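Local coordinates for B12-binding domain-containing protein (Kitasatospora setae, PDB 6WTE), which binds cobalamin and a [4Fe-4S] cluster as a radical S-adenosylmethionine methyltransferase, TsrM, that methylates by a non-radical route, at residues N283-I288 against A323-R328. Numbering follows the deposited sequence.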
ATOM      1  N   ASN A 283     -23.103  -6.743  -1.428  1.00 15.41           N
ATOM      2  CA  ASN A 283     -24.041  -5.778  -1.996  1.00 16.11           C
ATOM      3  C   ASN A 283     -23.445  -5.072  -3.208  1.00 14.98           C
ATOM      4  O   ASN A 283     -24.151  -4.792  -4.189  1.00 14.42           O
ATOM      5  CB  ASN A 283     -24.444  -4.747  -0.937  1.00 15.84           C
ATOM      6  CG  ASN A 283     -25.448  -5.290   0.056  1.00 17.51           C
ATOM      7  OD1 ASN A 283     -26.174  -6.239  -0.234  1.00 22.01           O
ATOM      8  ND2 ASN A 283     -25.499  -4.681   1.237  1.00 20.63           N
ATOM      9  N   LEU A 284     -22.147  -4.771  -3.158  1.00 14.06           N
ATOM     10  CA  LEU A 284     -21.481  -4.148  -4.296  1.00 11.92           C
ATOM     11  C   LEU A 284     -21.517  -5.057  -5.519  1.00 12.05           C
ATOM     12  O   LEU A 284     -21.838  -4.615  -6.629  1.00 12.26           O
ATOM     13  CB  LEU A 284     -20.038  -3.816  -3.932  1.00 14.70           C
ATOM     14  CG  LEU A 284     -19.318  -3.043  -5.036  1.00 16.05           C
ATOM     15  CD1 LEU A 284     -19.857  -1.626  -5.079  1.00 17.10           C
ATOM     16  CD2 LEU A 284     -17.819  -3.053  -4.796  1.00 16.70           C
ATOM     17  N   LEU A 285     -21.164  -6.335  -5.336  1.00 12.57           N
ATOM     18  CA  LEU A 285     -21.164  -7.270  -6.455  1.00 13.51           C
ATOM     19  C   LEU A 285     -22.567  -7.438  -7.024  1.00 14.94           C
ATOM     20  O   LEU A 285     -22.751  -7.464  -8.247  1.00 13.38           O
ATOM     21  CB  LEU A 285     -20.588  -8.614  -6.010  1.00 14.99           C
ATOM     22  CG  LEU A 285     -19.124  -8.534  -5.562  1.00 15.17           C
ATOM     23  CD1 LEU A 285     -18.689  -9.849  -4.922  1.00 14.68           C
ATOM     24  CD2 LEU A 285     -18.216  -8.172  -6.730  1.00 14.22           C
ATOM     25  N   ARG A 286     -23.572  -7.518  -6.148  1.00 15.29           N
ATOM     26  CA  ARG A 286     -24.953  -7.613  -6.607  1.00 13.90           C
ATOM     27  C   ARG A 286     -25.329  -6.425  -7.488  1.00 15.65           C
ATOM     28  O   ARG A 286     -26.009  -6.592  -8.507  1.00 16.49           O
ATOM     29  CB  ARG A 286     -25.900  -7.711  -5.410  1.00 14.06           C
ATOM     30  CG  ARG A 286     -25.817  -9.030  -4.640  1.00 18.21           C
ATOM     31  CD  ARG A 286     -26.881  -9.107  -3.551  1.00 20.85           C
ATOM     32  NE  ARG A 286     -26.732 -10.315  -2.741  1.00 27.55           N
ATOM     33  CZ  ARG A 286     -26.244 -10.332  -1.506  1.00 24.61           C
ATOM     34  NH1 ARG A 286     -25.870  -9.200  -0.918  1.00 23.84           N
ATOM     35  NH2 ARG A 286     -26.138 -11.481  -0.852  1.00 32.57           N
ATOM     36  N   GLU A 287     -24.913  -5.215  -7.106  1.00 13.34           N
ATOM     37  CA  GLU A 287     -25.227  -4.047  -7.925  1.00 15.18           C
ATOM     38  C   GLU A 287     -24.495  -4.091  -9.262  1.00 14.24           C
ATOM     39  O   GLU A 287     -25.066  -3.723 -10.297  1.00 14.76           O
ATOM     40  CB  GLU A 287     -24.898  -2.764  -7.159  1.00 14.51           C
ATOM     41  CG  GLU A 287     -25.095  -1.487  -7.966  1.00 15.64           C
ATOM     42  CD  GLU A 287     -26.536  -1.266  -8.391  1.00 20.40           C
ATOM     43  OE1 GLU A 287     -27.447  -1.938  -7.855  1.00 22.27           O
ATOM     44  OE2 GLU A 287     -26.759  -0.407  -9.269  1.00 21.52           O
ATOM     45  N   ILE A 288     -23.239  -4.547  -9.266  1.00 13.04           N
ATOM     46  CA  ILE A 288     -22.504  -4.677 -10.522  1.00 13.67           C
ATOM     47  C   ILE A 288     -23.222  -5.647 -11.450  1.00 13.39           C
ATOM     48  O   ILE A 288     -23.402  -5.384 -12.647  1.00 13.67           O
ATOM     49  CB  ILE A 288     -21.059  -5.133 -10.260  1.00 12.53           C
ATOM     50  CG1 ILE A 288     -20.278  -4.063  -9.491  1.00 12.18           C
ATOM     51  CG2 ILE A 288     -20.369  -5.451 -11.574  1.00 14.25           C
ATOM     52  CD1 ILE A 288     -18.905  -4.542  -9.070  1.00 11.80           C
ATOM     53  N   ALA A 323     -17.932 -14.346  -9.635  1.00 12.85           N
ATOM     54  CA  ALA A 323     -17.950 -14.829 -11.011  1.00 13.01           C
ATOM     55  C   ALA A 323     -18.934 -14.033 -11.855  1.00 13.71           C
ATOM     56  O   ALA A 323     -18.607 -13.615 -12.970  1.00 13.45           O
ATOM     57  CB  ALA A 323     -18.289 -16.321 -11.047  1.00 16.71           C
ATOM     58  N   ALA A 324     -20.131 -13.779 -11.323  1.00 13.45           N
ATOM     59  CA  ALA A 324     -21.156 -13.104 -12.108  1.00 14.51           C
ATOM     60  C   ALA A 324     -20.791 -11.653 -12.377  1.00 16.07           C
ATOM     61  O   ALA A 324     -21.192 -11.096 -13.406  1.00 16.67           O
ATOM     62  CB  ALA A 324     -22.504 -13.187 -11.390  1.00 17.04           C
ATOM     63  N   ALA A 325     -20.031 -11.036 -11.473  1.00 12.69           N
ATOM     64  CA  ALA A 325     -19.657  -9.629 -11.602  1.00 14.80           C
ATOM     65  C   ALA A 325     -18.502  -9.396 -12.567  1.00 17.30           C
ATOM     66  O   ALA A 325     -18.275  -8.250 -12.970  1.00 15.47           O
ATOM     67  CB  ALA A 325     -19.290  -9.055 -10.228  1.00 15.28           C
ATOM     68  N   GLY A 326     -17.763 -10.432 -12.933  1.00 16.59           N
ATOM     69  CA  GLY A 326     -16.610 -10.291 -13.792  1.00 19.32           C
ATOM     70  C   GLY A 326     -15.261 -10.456 -13.111  1.00 15.11           C
ATOM     71  O   GLY A 326     -14.244 -10.022 -13.675  1.00 14.22           O
ATOM     72  N   CYS A 327     -15.217 -11.055 -11.928  1.00 13.51           N
ATOM     73  CA  CYS A 327     -13.944 -11.294 -11.270  1.00 13.14           C
ATOM     74  C   CYS A 327     -13.106 -12.279 -12.075  1.00 13.49           C
ATOM     75  O   CYS A 327     -13.578 -13.357 -12.454  1.00 14.95           O
ATOM     76  CB  CYS A 327     -14.181 -11.822  -9.860  1.00 14.35           C
ATOM     77  SG  CYS A 327     -12.690 -12.094  -8.913  1.00 14.43           S
ATOM     78  N   ARG A 328     -11.859 -11.899 -12.344  1.00 12.98           N
ATOM     79  CA  ARG A 328     -10.908 -12.763 -13.025  1.00 12.13           C
ATOM     80  C   ARG A 328      -9.856 -13.350 -12.096  1.00 12.31           C
ATOM     81  O   ARG A 328      -9.260 -14.380 -12.437  1.00 12.73           O
ATOM     82  CB  ARG A 328     -10.195 -11.998 -14.149  1.00 13.93           C
ATOM     83  CG  ARG A 328     -11.068 -11.643 -15.338  1.00 15.54           C
ATOM     84  CD  ARG A 328     -11.557 -12.899 -16.047  1.00 19.08           C
ATOM     85  NE  ARG A 328     -12.351 -12.575 -17.229  1.00 28.33           N
ATOM     86  CZ  ARG A 328     -11.899 -12.655 -18.475  1.00 33.44           C
ATOM     87  NH1 ARG A 328     -10.655 -13.057 -18.710  1.00 31.32           N
ATOM     88  NH2 ARG A 328     -12.695 -12.341 -19.491  1.00 38.57           N
TER
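Ala-325 sets its single methyl group against two branched side chains of helix 278-294, one helical turn apart, and the tight part of the contact is little more than these three residues. CD2 of Leu-285 lies 3.8 Å from Ala-325 CB. From another direction, CG2 of Ile-288 approaches the same CB at 4.0 Å and also touches the carbonyl O of Ala-325. In Ile-288 the CG2 branch is anti to the backbone N, and CG1 takes the place anti to the carbonyl carbon (chi1 -65°); it is the shorter branch that meets the alanine. With only a methyl on Ala-325, the backbones can probably come close, the CA atoms of Ile-288 and Ala-325 being 5.8 Å apart. Both helices belong to the radical SAM core, where they pack beside the parallel strands of a TIM-barrel-like sheet; here helix 316-325 ends in a Schellman motif at Gly-326, whose positive phi (107°) turns the chain into strand 327-335. Leu-285 is also packed by Phe-318, Leu-322 and Leu-305, and Ile-288 by Leu-303. On the solvent side the exposed Arg-286 leaves its backbone heading away from 323-328, yet its NH2 forms a salt bridge with Glu-317 of helix 316-325, while NH1 gives a weak hydrogen bond to Asn-283 OD1.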